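Local coordinates for protein methyl-coenzyme M reductase I beta subunit (Methanosarcina barkeri, PDB 1E6Y) that forms part of the methyl-coenzyme M reductase complex, which uses coenzyme B to release methane from methyl-coenzyme M in the last step of methanogenesis, at residues V196-N201 / F403-T408; I213-G218 / A386-C391; D96-K101 / S107-S112; Q240-N245 / E424-V429. All coordinates share one frame; numbering follows the deposited sequence.

Contact 1 of 4, residues V196-N201 / F403-T408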
loop_
_atom_site.group_PDB
_atom_site.type_symbol
_atom_site.label_atom_id
_atom_site.label_comp_id
_atom_site.label_asym_id
_atom_site.label_seq_id
_atom_site.Cartn_x
_atom_site.Cartn_y
_atom_site.Cartn_z
ATOM N N VAL E 196 6.698 22.254 -13.911
ATOM C CA VAL E 196 7.594 22.529 -15.028
ATOM C C VAL E 196 7.192 23.816 -15.741
ATOM O O VAL E 196 8.037 24.675 -15.996
ATOM C CB VAL E 196 7.599 21.351 -16.034
ATOM C CG1 VAL E 196 8.514 21.663 -17.212
ATOM C CG2 VAL E 196 8.061 20.076 -15.336
ATOM N N ALA E 197 5.892 23.976 -15.992
ATOM C CA ALA E 197 5.370 25.195 -16.607
ATOM C C ALA E 197 5.621 26.432 -15.744
ATOM O O ALA E 197 5.917 27.507 -16.267
ATOM C CB ALA E 197 3.881 25.044 -16.885
ATOM N N ALA E 198 5.491 26.274 -14.426
ATOM C CA ALA E 198 5.778 27.351 -13.479
ATOM C C ALA E 198 7.237 27.777 -13.571
ATOM O O ALA E 198 7.541 28.963 -13.678
ATOM C CB ALA E 198 5.463 26.899 -12.059
ATOM N N ILE E 199 8.132 26.795 -13.542
ATOM C CA ILE E 199 9.568 27.045 -13.621
ATOM C C ILE E 199 9.962 27.711 -14.946
ATOM O O ILE E 199 10.819 28.598 -14.969
ATOM C CB ILE E 199 10.360 25.728 -13.440
ATOM C CG1 ILE E 199 10.184 25.217 -12.008
ATOM C CG2 ILE E 199 11.833 25.948 -13.740
ATOM C CD1 ILE E 199 10.633 23.789 -11.808
ATOM N N SER E 200 9.261 27.349 -16.018
ATOM C CA SER E 200 9.542 27.883 -17.351
ATOM C C SER E 200 9.024 29.307 -17.540
ATOM O O SER E 200 9.248 29.916 -18.587
ATOM C CB SER E 200 8.927 26.978 -18.421
ATOM O OG SER E 200 7.546 27.250 -18.604
ATOM N N ASN E 201 8.310 29.820 -16.540
ATOM C CA ASN E 201 7.658 31.127 -16.624
ATOM C C ASN E 201 6.642 31.175 -17.768
ATOM O O ASN E 201 6.512 32.184 -18.466
ATOM C CB ASN E 201 8.710 32.230 -16.782
ATOM C CG ASN E 201 9.556 32.411 -15.532
ATOM O OD1 ASN E 201 9.283 33.288 -14.711
ATOM N ND2 ASN E 201 10.561 31.551 -15.359
ATOM N N PHE E 403 -7.277 23.970 -11.470
ATOM C CA PHE E 403 -6.009 23.627 -10.851
ATOM C C PHE E 403 -4.864 24.153 -11.697
ATOM O O PHE E 403 -4.159 23.405 -12.377
ATOM C CB PHE E 403 -5.930 22.119 -10.626
ATOM C CG PHE E 403 -6.961 21.625 -9.657
ATOM C CD1 PHE E 403 -8.189 21.158 -10.117
ATOM C CD2 PHE E 403 -6.799 21.845 -8.293
ATOM C CE1 PHE E 403 -9.243 20.934 -9.238
ATOM C CE2 PHE E 403 -7.849 21.627 -7.405
ATOM C CZ PHE E 403 -9.074 21.172 -7.881
ATOM N N SER E 404 -4.736 25.475 -11.659
ATOM C CA SER E 404 -3.779 26.217 -12.465
ATOM C C SER E 404 -2.371 26.101 -11.898
ATOM O O SER E 404 -2.166 25.548 -10.815
ATOM C CB SER E 404 -4.187 27.689 -12.512
ATOM O OG SER E 404 -4.304 28.220 -11.203
ATOM N N ILE E 405 -1.412 26.651 -12.637
ATOM C CA ILE E 405 -0.024 26.724 -12.200
ATOM C C ILE E 405 0.077 27.383 -10.823
ATOM O O ILE E 405 0.731 26.862 -9.924
ATOM C CB ILE E 405 0.825 27.528 -13.219
ATOM C CG1 ILE E 405 0.911 26.764 -14.544
ATOM C CG2 ILE E 405 2.217 27.780 -12.668
ATOM C CD1 ILE E 405 1.430 27.597 -15.697
ATOM N N GLU E 406 -0.640 28.488 -10.651
ATOM C CA GLU E 406 -0.659 29.221 -9.389
ATOM C C GLU E 406 -1.251 28.372 -8.266
ATOM O O GLU E 406 -0.766 28.405 -7.137
ATOM C CB GLU E 406 -1.474 30.508 -9.538
ATOM C CG GLU E 406 -1.142 31.323 -10.785
ATOM C CD GLU E 406 -1.957 30.904 -12.003
ATOM O OE1 GLU E 406 -1.388 30.279 -12.924
ATOM O OE2 GLU E 406 -3.166 31.217 -12.044
ATOM N N SER E 407 -2.273 27.590 -8.599
ATOM C CA SER E 407 -2.981 26.765 -7.624
ATOM C C SER E 407 -2.086 25.687 -7.023
ATOM O O SER E 407 -2.063 25.500 -5.806
ATOM C CB SER E 407 -4.199 26.109 -8.283
ATOM O OG SER E 407 -4.853 25.218 -7.396
ATOM N N THR E 408 -1.357 24.978 -7.879
ATOM C CA THR E 408 -0.593 23.809 -7.447
ATOM C C THR E 408 0.894 24.095 -7.262
ATOM O O THR E 408 1.572 23.383 -6.522
ATOM C CB THR E 408 -0.733 22.637 -8.450
ATOM O OG1 THR E 408 -0.075 22.975 -9.677
ATOM C CG2 THR E 408 -2.199 22.337 -8.728
#
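Ile405 sets its two branches against two consecutive alanines, Ala197 and Ala198, near the C-terminal end of helix 193-199. Its CG2 methyl presses on Ala198 CB at 3.4 Å, which is tighter than usual van der Waals contact. The other branch reaches Ala197, with CD1 3.7 Å from Ala197 CB. The first torsion explains the fork: CG2 stands anti to the backbone N, while CG1 lies beside that N (chi1 -66°). The small alanines let the backbones come close, with the CA atoms of Ala198 and Ile405 6.0 Å apart. Cutting Ile405 back to an alanine is likely to leave both alanine methyls without their partner and open a gap between the helices. Val394 packs on both Ala197 and Ile405, so helix 387-395 backs the tight side. Ser200, still buried, closes the turn: its OG donates to Ala197 O at 2.9 Å, with the donor tilted 32° from the carbonyl plane.

The other side is looser and more polar. Glu406 is exposed; its CB leaves the contact, but the chain bends back and OE1 forms a salt bridge with Arg202. Asn201, also exposed, bonds through ND2 to Gly417 O.

Both helix ends carry recognised signals. Ser404 is the N-cap of helix 405-416, and its OG accepts a weak bond from Ser407 N at 3.4 Å. Asn201, with positive phi, closes helix 193-199. The arrangement is thus the first turn of a serine-capped helix, through Ile405, packed on the last turn of a helix that ends in a Schellman motif.

Contact 2 of 4, residues I213-G218 / A386-C391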
loop_
_atom_site.group_PDB
_atom_site.type_symbol
_atom_site.label_atom_id
_atom_site.label_comp_id
_atom_site.label_asym_id
_atom_site.label_seq_id
_atom_site.Cartn_x
_atom_site.Cartn_y
_atom_site.Cartn_z
ATOM N N ILE E 213 14.076 16.859 -20.634
ATOM C CA ILE E 213 15.293 16.578 -19.882
ATOM C C ILE E 213 14.991 15.674 -18.688
ATOM O O ILE E 213 15.650 14.651 -18.501
ATOM C CB ILE E 213 15.954 17.895 -19.410
ATOM C CG1 ILE E 213 16.554 18.623 -20.618
ATOM C CG2 ILE E 213 17.028 17.615 -18.356
ATOM C CD1 ILE E 213 16.918 20.062 -20.354
ATOM N N TYR E 214 13.921 15.986 -17.962
ATOM C CA TYR E 214 13.514 15.174 -16.817
ATOM C C TYR E 214 13.024 13.798 -17.262
ATOM O O TYR E 214 13.433 12.778 -16.706
ATOM C CB TYR E 214 12.408 15.877 -16.024
ATOM C CG TYR E 214 12.876 17.048 -15.180
ATOM C CD1 TYR E 214 12.096 18.199 -15.072
ATOM C CD2 TYR E 214 14.046 16.969 -14.417
ATOM C CE1 TYR E 214 12.459 19.239 -14.219
ATOM C CE2 TYR E 214 14.419 18.007 -13.565
ATOM C CZ TYR E 214 13.618 19.136 -13.471
ATOM O OH TYR E 214 13.966 20.162 -12.624
ATOM N N GLU E 215 12.159 13.777 -18.272
ATOM C CA GLU E 215 11.577 12.532 -18.769
ATOM C C GLU E 215 12.633 11.576 -19.304
ATOM O O GLU E 215 12.650 10.402 -18.937
ATOM C CB GLU E 215 10.548 12.823 -19.863
ATOM C CG GLU E 215 9.170 13.194 -19.329
ATOM C CD GLU E 215 8.469 12.018 -18.671
ATOM O OE1 GLU E 215 8.665 11.804 -17.456
ATOM O OE2 GLU E 215 7.715 11.312 -19.369
ATOM N N GLN E 216 13.533 12.083 -20.138
ATOM C CA GLN E 216 14.575 11.239 -20.712
ATOM C C GLN E 216 15.629 10.831 -19.692
ATOM O O GLN E 216 16.164 9.726 -19.764
ATOM C CB GLN E 216 15.234 11.925 -21.913
ATOM C CG GLN E 216 14.304 12.084 -23.121
ATOM C CD GLN E 216 13.601 10.792 -23.516
ATOM O OE1 GLN E 216 14.150 9.697 -23.369
ATOM N NE2 GLN E 216 12.381 10.917 -24.026
ATOM N N SER E 217 15.865 11.678 -18.693
ATOM C CA SER E 217 16.699 11.289 -17.558
ATOM C C SER E 217 16.052 10.129 -16.807
ATOM O O SER E 217 16.735 9.195 -16.384
ATOM C CB SER E 217 16.909 12.472 -16.612
ATOM O OG SER E 217 17.708 13.470 -17.221
ATOM N N GLY E 218 14.722 10.151 -16.740
ATOM C CA GLY E 218 13.974 9.036 -16.188
ATOM C C GLY E 218 14.085 7.779 -17.034
ATOM O O GLY E 218 14.423 6.717 -16.513
ATOM N N ALA E 386 5.338 12.178 -24.346
ATOM C CA ALA E 386 3.996 12.716 -24.135
ATOM C C ALA E 386 3.979 13.889 -23.152
ATOM O O ALA E 386 3.428 14.949 -23.449
ATOM C CB ALA E 386 3.060 11.607 -23.651
ATOM N N ILE E 387 4.606 13.701 -21.995
ATOM C CA ILE E 387 4.565 14.689 -20.921
ATOM C C ILE E 387 5.163 16.063 -21.267
ATOM O O ILE E 387 4.639 17.090 -20.828
ATOM C CB ILE E 387 5.221 14.113 -19.633
ATOM C CG1 ILE E 387 4.293 13.059 -19.022
ATOM C CG2 ILE E 387 5.502 15.220 -18.613
ATOM C CD1 ILE E 387 2.939 13.608 -18.595
ATOM N N PRO E 388 6.221 16.110 -22.103
ATOM C CA PRO E 388 6.717 17.421 -22.545
ATOM C C PRO E 388 5.661 18.276 -23.253
ATOM O O PRO E 388 5.597 19.488 -23.044
ATOM C CB PRO E 388 7.878 17.064 -23.467
ATOM C CG PRO E 388 8.394 15.793 -22.895
ATOM C CD PRO E 388 7.157 15.034 -22.475
ATOM N N CYS E 389 4.782 17.626 -24.012
ATOM C CA CYS E 389 3.664 18.310 -24.657
ATOM C C CYS E 389 2.657 18.838 -23.639
ATOM O O CYS E 389 2.111 19.931 -23.801
ATOM C CB CYS E 389 2.959 17.368 -25.633
ATOM S SG CYS E 389 4.062 16.627 -26.850
ATOM N N VAL E 390 2.428 18.065 -22.581
ATOM C CA VAL E 390 1.534 18.482 -21.505
ATOM C C VAL E 390 2.062 19.728 -20.787
ATOM O O VAL E 390 1.311 20.665 -20.538
ATOM C CB VAL E 390 1.323 17.340 -20.485
ATOM C CG1 VAL E 390 0.366 17.777 -19.385
ATOM C CG2 VAL E 390 0.778 16.111 -21.194
ATOM N N CYS E 391 3.364 19.765 -20.520
ATOM C CA CYS E 391 3.971 20.921 -19.869
ATOM C C CYS E 391 3.870 22.174 -20.732
ATOM O O CYS E 391 3.603 23.264 -20.220
ATOM C CB CYS E 391 5.435 20.633 -19.536
ATOM S SG CYS E 391 5.652 19.328 -18.314
HETATM O O HOH W 1 6.097 11.301 -21.599
#
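This is a buried helix-to-helix contact close to the centre of the folded chain, made by Glu215 of helix 204-221 with Ile387 and Pro388 at the start of helix 387-395. The acid lies across the two residues at about a right angle to each. Its OE2 is 3.8 Å from Ile387 CB, and its CG is 4.2 Å from Pro388 CD. A bend at chi2 (-69°) helps bring the carboxylate to the helix start.

No direct hydrogen bond joins the segments; a water does. It donates to Glu215 OE2 at 2.8 Å and accepts from Ile387 N at 2.9 Å. The motif is a water-mediated link from an acid to a backbone NH in the first turn of helix 387-395. The helix start would probably help stabilise the negative charge. The same OE2 forms a salt bridge with Arg189, so the charge is paired inside the core. With an alanine here, Arg189 would probably lose this counter-charge and the water its acceptor.

Next to this polar spot, Ser211 packs on Ile387 and Pro388. The coenzyme B site is not far: the side chain of Ile387 is about 12 Å from bound coenzyme B.

Contact 3 of 4, residues D96-K101 / S107-S112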
loop_
_atom_site.group_PDB
_atom_site.type_symbol
_atom_site.label_atom_id
_atom_site.label_comp_id
_atom_site.label_asym_id
_atom_site.label_seq_id
_atom_site.Cartn_x
_atom_site.Cartn_y
_atom_site.Cartn_z
ATOM N N ASP E 96 28.979 24.563 -1.839
ATOM C CA ASP E 96 27.953 24.991 -2.782
ATOM C C ASP E 96 26.550 25.053 -2.174
ATOM O O ASP E 96 25.559 25.147 -2.897
ATOM C CB ASP E 96 27.963 24.076 -4.013
ATOM C CG ASP E 96 27.813 22.606 -3.660
ATOM O OD1 ASP E 96 28.516 22.121 -2.752
ATOM O OD2 ASP E 96 26.996 21.929 -4.311
ATOM N N THR E 97 26.469 25.068 -0.845
ATOM C CA THR E 97 25.206 25.352 -0.168
ATOM C C THR E 97 24.710 26.742 -0.552
ATOM O O THR E 97 25.491 27.692 -0.644
ATOM C CB THR E 97 25.357 25.296 1.363
ATOM O OG1 THR E 97 25.926 24.038 1.742
ATOM C CG2 THR E 97 24.005 25.459 2.042
ATOM N N ASN E 98 23.411 26.845 -0.812
ATOM C CA ASN E 98 22.811 28.115 -1.194
ATOM C C ASN E 98 21.428 28.258 -0.574
ATOM O O ASN E 98 20.547 27.432 -0.808
ATOM C CB ASN E 98 22.721 28.212 -2.720
ATOM C CG ASN E 98 22.340 29.599 -3.195
ATOM O OD1 ASN E 98 22.826 30.603 -2.674
ATOM N ND2 ASN E 98 21.458 29.663 -4.190
ATOM N N VAL E 99 21.280 29.254 0.293
ATOM C CA VAL E 99 19.994 29.544 0.917
ATOM C C VAL E 99 19.596 30.991 0.636
ATOM O O VAL E 99 20.262 31.932 1.079
ATOM C CB VAL E 99 20.038 29.304 2.443
ATOM C CG1 VAL E 99 18.660 29.538 3.053
ATOM C CG2 VAL E 99 20.510 27.888 2.734
ATOM N N ILE E 100 18.518 31.152 -0.125
ATOM C CA ILE E 100 18.088 32.459 -0.609
ATOM C C ILE E 100 16.696 32.795 -0.089
ATOM O O ILE E 100 15.794 31.955 -0.100
ATOM C CB ILE E 100 18.064 32.498 -2.161
ATOM C CG1 ILE E 100 19.460 32.213 -2.716
ATOM C CG2 ILE E 100 17.586 33.857 -2.652
ATOM C CD1 ILE E 100 19.491 32.053 -4.221
ATOM N N LYS E 101 16.542 34.027 0.384
ATOM C CA LYS E 101 15.239 34.570 0.747
ATOM C C LYS E 101 14.496 35.015 -0.514
ATOM O O LYS E 101 15.047 35.733 -1.349
ATOM C CB LYS E 101 15.424 35.757 1.696
ATOM C CG LYS E 101 14.129 36.362 2.197
ATOM C CD LYS E 101 14.376 37.657 2.954
ATOM C CE LYS E 101 14.804 38.777 2.022
ATOM N NZ LYS E 101 14.899 40.069 2.751
ATOM N N SER E 107 9.237 33.003 1.749
ATOM C CA SER E 107 9.748 31.659 1.495
ATOM C C SER E 107 11.261 31.632 1.301
ATOM O O SER E 107 11.890 32.677 1.121
ATOM C CB SER E 107 9.057 31.053 0.270
ATOM O OG SER E 107 9.392 31.757 -0.912
ATOM N N LEU E 108 11.842 30.438 1.404
ATOM C CA LEU E 108 13.275 30.242 1.193
ATOM C C LEU E 108 13.525 29.214 0.098
ATOM O O LEU E 108 12.786 28.238 -0.028
ATOM C CB LEU E 108 13.955 29.749 2.477
ATOM C CG LEU E 108 13.961 30.622 3.731
ATOM C CD1 LEU E 108 14.612 29.850 4.871
ATOM C CD2 LEU E 108 14.704 31.926 3.468
ATOM N N LEU E 109 14.584 29.431 -0.677
ATOM C CA LEU E 109 15.207 28.367 -1.453
ATOM C C LEU E 109 16.334 27.777 -0.614
ATOM O O LEU E 109 17.213 28.504 -0.149
ATOM C CB LEU E 109 15.779 28.922 -2.764
ATOM C CG LEU E 109 16.666 27.995 -3.606
ATOM C CD1 LEU E 109 15.855 26.822 -4.147
ATOM C CD2 LEU E 109 17.284 28.787 -4.749
ATOM N N ILE E 110 16.254 26.480 -0.339
ATOM C CA ILE E 110 17.331 25.789 0.361
ATOM C C ILE E 110 17.959 24.761 -0.561
ATOM O O ILE E 110 17.338 23.750 -0.895
ATOM C CB ILE E 110 16.829 25.073 1.637
ATOM C CG1 ILE E 110 16.120 26.068 2.559
ATOM C CG2 ILE E 110 18.007 24.425 2.373
ATOM C CD1 ILE E 110 15.575 25.442 3.819
ATOM N N GLN E 111 19.160 25.066 -1.038
ATOM C CA GLN E 111 19.925 24.128 -1.846
ATOM C C GLN E 111 21.030 23.518 -0.997
ATOM O O GLN E 111 21.940 24.221 -0.548
ATOM C CB GLN E 111 20.529 24.835 -3.062
ATOM C CG GLN E 111 19.528 25.676 -3.834
ATOM C CD GLN E 111 20.041 26.093 -5.192
ATOM O OE1 GLN E 111 20.794 27.058 -5.314
ATOM N NE2 GLN E 111 19.627 25.372 -6.228
ATOM N N SER E 112 20.875 22.236 -0.679
ATOM C CA SER E 112 21.907 21.485 0.026
ATOM C C SER E 112 23.166 21.437 -0.830
ATOM O O SER E 112 23.090 21.472 -2.060
ATOM C CB SER E 112 21.425 20.058 0.306
ATOM O OG SER E 112 20.535 20.026 1.407
#
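Asn98 and Gln111 lie side by side on one face of a beta hairpin and point the same way. Their amide groups join directly: Asn98 ND2 donates to Gln111 OE1 at 2.9 Å, nearly straight at 167°. The acceptor lies in the amide plane of Asn98, yet the two amide planes are turned 58° apart. With CG anti to the backbone N (chi1 -170°), Asn98 holds its amide alongside the glutamine chain, which is extended beyond CG. Gln111 NE2 bonds to Ser41 OG, so the glutamine links its two neighbouring strands.

Ile100 and Leu109 continue this face. They also run side by side, and Ile100 CD1 meets Leu109 CD2 at 4.0 Å. On the face of Val99 and Ile110, contact is lighter: Val99 CG2 is 4.3 Å from Ile110 CG2. Leu108 reaches over the neighbouring backbone, with CD2 3.8 Å from Lys101 CA.

Beneath these side chains the strands run antiparallel. Asn98 with Gln111 and Ile100 with Leu109 are hydrogen-bonded pairs, each with two backbone bonds. Val99 with Ile110 is a non-hydrogen-bonded pair.

Strand 107-111 is also bonded to strand 41-45, leaving strand 98-102 at the outside of this chain's four-stranded antiparallel sheet. Helix 78-89 packs on the side of Val99 and Ile110, where Lys101 pairs with Asp79. Helix 405-416 packs on Leu109 from the other side.

Contact 4 of 4, residues Q240-N245 / E424-V429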
loop_
_atom_site.group_PDB
_atom_site.type_symbol
_atom_site.label_atom_id
_atom_site.label_comp_id
_atom_site.label_asym_id
_atom_site.label_seq_id
_atom_site.Cartn_x
_atom_site.Cartn_y
_atom_site.Cartn_z
ATOM N N GLN E 240 12.477 16.589 -30.383
ATOM C CA GLN E 240 11.289 17.046 -29.670
ATOM C C GLN E 240 11.638 17.988 -28.520
ATOM O O GLN E 240 11.005 19.033 -28.353
ATOM C CB GLN E 240 10.484 15.862 -29.131
ATOM C CG GLN E 240 9.126 16.259 -28.565
ATOM C CD GLN E 240 8.441 15.122 -27.836
ATOM O OE1 GLN E 240 9.000 14.537 -26.907
ATOM N NE2 GLN E 240 7.214 14.815 -28.240
ATOM N N GLY E 241 12.655 17.626 -27.745
ATOM C CA GLY E 241 12.963 18.376 -26.542
ATOM C C GLY E 241 13.770 19.641 -26.761
ATOM O O GLY E 241 13.514 20.663 -26.121
ATOM N N LEU E 242 14.750 19.578 -27.658
ATOM C CA LEU E 242 15.746 20.636 -27.761
ATOM C C LEU E 242 15.739 21.341 -29.117
ATOM O O LEU E 242 16.717 22.000 -29.486
ATOM C CB LEU E 242 17.136 20.066 -27.461
ATOM C CG LEU E 242 17.290 19.407 -26.082
ATOM C CD1 LEU E 242 18.702 18.855 -25.919
ATOM C CD2 LEU E 242 16.981 20.423 -24.982
ATOM N N ASN E 243 14.622 21.222 -29.836
ATOM C CA ASN E 243 14.387 21.965 -31.077
ATOM C C ASN E 243 15.534 21.780 -32.079
ATOM O O ASN E 243 16.021 22.744 -32.675
ATOM C CB ASN E 243 14.171 23.453 -30.762
ATOM C CG ASN E 243 13.726 24.261 -31.974
ATOM O OD1 ASN E 243 13.096 23.735 -32.891
ATOM N ND2 ASN E 243 14.034 25.550 -31.968
ATOM N N ALA E 244 15.956 20.529 -32.259
ATOM C CA ALA E 244 17.045 20.205 -33.176
ATOM C C ALA E 244 16.728 20.652 -34.599
ATOM O O ALA E 244 15.608 20.460 -35.086
ATOM C CB ALA E 244 17.325 18.710 -33.153
ATOM N N ASN E 245 17.694 21.330 -35.215
ATOM C CA ASN E 245 17.589 21.812 -36.591
ATOM C C ASN E 245 16.430 22.773 -36.812
ATOM O O ASN E 245 16.047 23.039 -37.952
ATOM C CB ASN E 245 17.491 20.632 -37.565
ATOM C CG ASN E 245 18.723 19.748 -37.533
ATOM O OD1 ASN E 245 19.782 20.156 -37.055
ATOM N ND2 ASN E 245 18.580 18.520 -38.015
ATOM N N GLU E 424 15.841 28.413 -18.728
ATOM C CA GLU E 424 16.327 28.375 -20.106
ATOM C C GLU E 424 17.161 27.130 -20.394
ATOM O O GLU E 424 18.369 27.214 -20.617
ATOM C CB GLU E 424 17.136 29.638 -20.417
ATOM C CG GLU E 424 16.313 30.914 -20.375
ATOM C CD GLU E 424 17.014 32.083 -21.027
ATOM O OE1 GLU E 424 17.927 32.656 -20.397
ATOM O OE2 GLU E 424 16.637 32.441 -22.163
ATOM N N PRO E 425 16.512 25.953 -20.420
ATOM C CA PRO E 425 17.216 24.667 -20.432
ATOM C C PRO E 425 17.915 24.350 -21.752
ATOM O O PRO E 425 18.933 23.663 -21.758
ATOM C CB PRO E 425 16.117 23.656 -20.109
ATOM C CG PRO E 425 14.868 24.309 -20.590
ATOM C CD PRO E 425 15.052 25.772 -20.293
ATOM N N ILE E 426 17.382 24.864 -22.859
ATOM C CA ILE E 426 18.001 24.657 -24.168
ATOM C C ILE E 426 19.320 25.422 -24.256
ATOM O O ILE E 426 20.338 24.879 -24.689
ATOM C CB ILE E 426 17.080 25.120 -25.323
ATOM C CG1 ILE E 426 15.707 24.456 -25.207
ATOM C CG2 ILE E 426 17.719 24.770 -26.662
ATOM C CD1 ILE E 426 14.717 24.890 -26.275
ATOM N N LYS E 427 19.295 26.681 -23.822
ATOM C CA LYS E 427 20.501 27.496 -23.725
ATOM C C LYS E 427 21.513 26.889 -22.754
ATOM O O LYS E 427 22.721 26.961 -22.983
ATOM C CB LYS E 427 20.145 28.915 -23.280
ATOM C CG LYS E 427 19.447 29.743 -24.350
ATOM C CD LYS E 427 19.291 31.192 -23.916
ATOM C CE LYS E 427 18.568 32.007 -24.979
ATOM N NZ LYS E 427 18.228 33.375 -24.488
ATOM N N ALA E 428 21.010 26.277 -21.684
ATOM C CA ALA E 428 21.855 25.578 -20.716
ATOM C C ALA E 428 22.590 24.412 -21.374
ATOM O O ALA E 428 23.806 24.272 -21.231
ATOM C CB ALA E 428 21.006 25.072 -19.551
ATOM N N VAL E 429 21.849 23.595 -22.116
ATOM C CA VAL E 429 22.416 22.424 -22.774
ATOM C C VAL E 429 23.389 22.807 -23.890
ATOM O O VAL E 429 24.412 22.148 -24.076
ATOM C CB VAL E 429 21.301 21.511 -23.339
ATOM C CG1 VAL E 429 21.902 20.401 -24.183
ATOM C CG2 VAL E 429 20.492 20.915 -22.197
#
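The backbones come nearest at Leu242 and Ile426, with CA atoms 5.8 Å apart, where the chain leaving helix 228-241 passes the short helix 425-429. Leu242 is the first residue to leave helical geometry, and it carries most of the contact. Its two methyls divide between two partners about one helical turn apart. CD1 touches Val429 CG1 at 4.0 Å, with the side chains crossing at about a right angle. CD2 lies 4.2 Å from Ile426 CG1. Leu242 CG sits beside its own backbone N (chi1 -58°), and this brings the two methyls up to the helix. Ile426 also uses its other branch, as CG2 packs against Leu242 O at 4.1 Å.

The arrangement sets the C-terminal end of helix 228-241 against helix 425-429, within the helical C-terminal domain. No hydrogen bond crosses between the segments; the grip is apolar. Ile6 of strand 3-7 packs on both Leu242 and Ile426, which brings the N-terminal hairpin into the same cluster.

Polar groups lie around this apolar patch. Asn243 is buried, but its amide is satisfied: OD1 accepts from Tyr249 N, and ND2 donates to Asn246 OD1 and Asp8 O. On the short helix, Lys427 NZ forms a salt bridge with Glu424 OE2 at 3.0 Å. The lysine nitrogen meets the syn side of that oxygen, 30° out of the carboxylate plane.

In the fold
From the N terminus, contact 3 closes first, a short hairpin in the N-terminal domain. The other three come later and lie in the C-terminal domain. Contact 1 opens at 196-201 and closes at 403-408. Contact 2 is nested within that loop. Contact 4 opens inside both loops, at 240-245, and closes after them at 424-429, so it crosses contacts 1 and 2. Contact 2 links contacts 1 and 4: Cys391 packs on Val196 of contact 1, and Ile213 on Pro425 of contact 4. Together these three tie helices 193-199, 204-221 and 228-241 to helices 387-395, 405-416 and 425-429. Contact 3 stands apart, touching none of them.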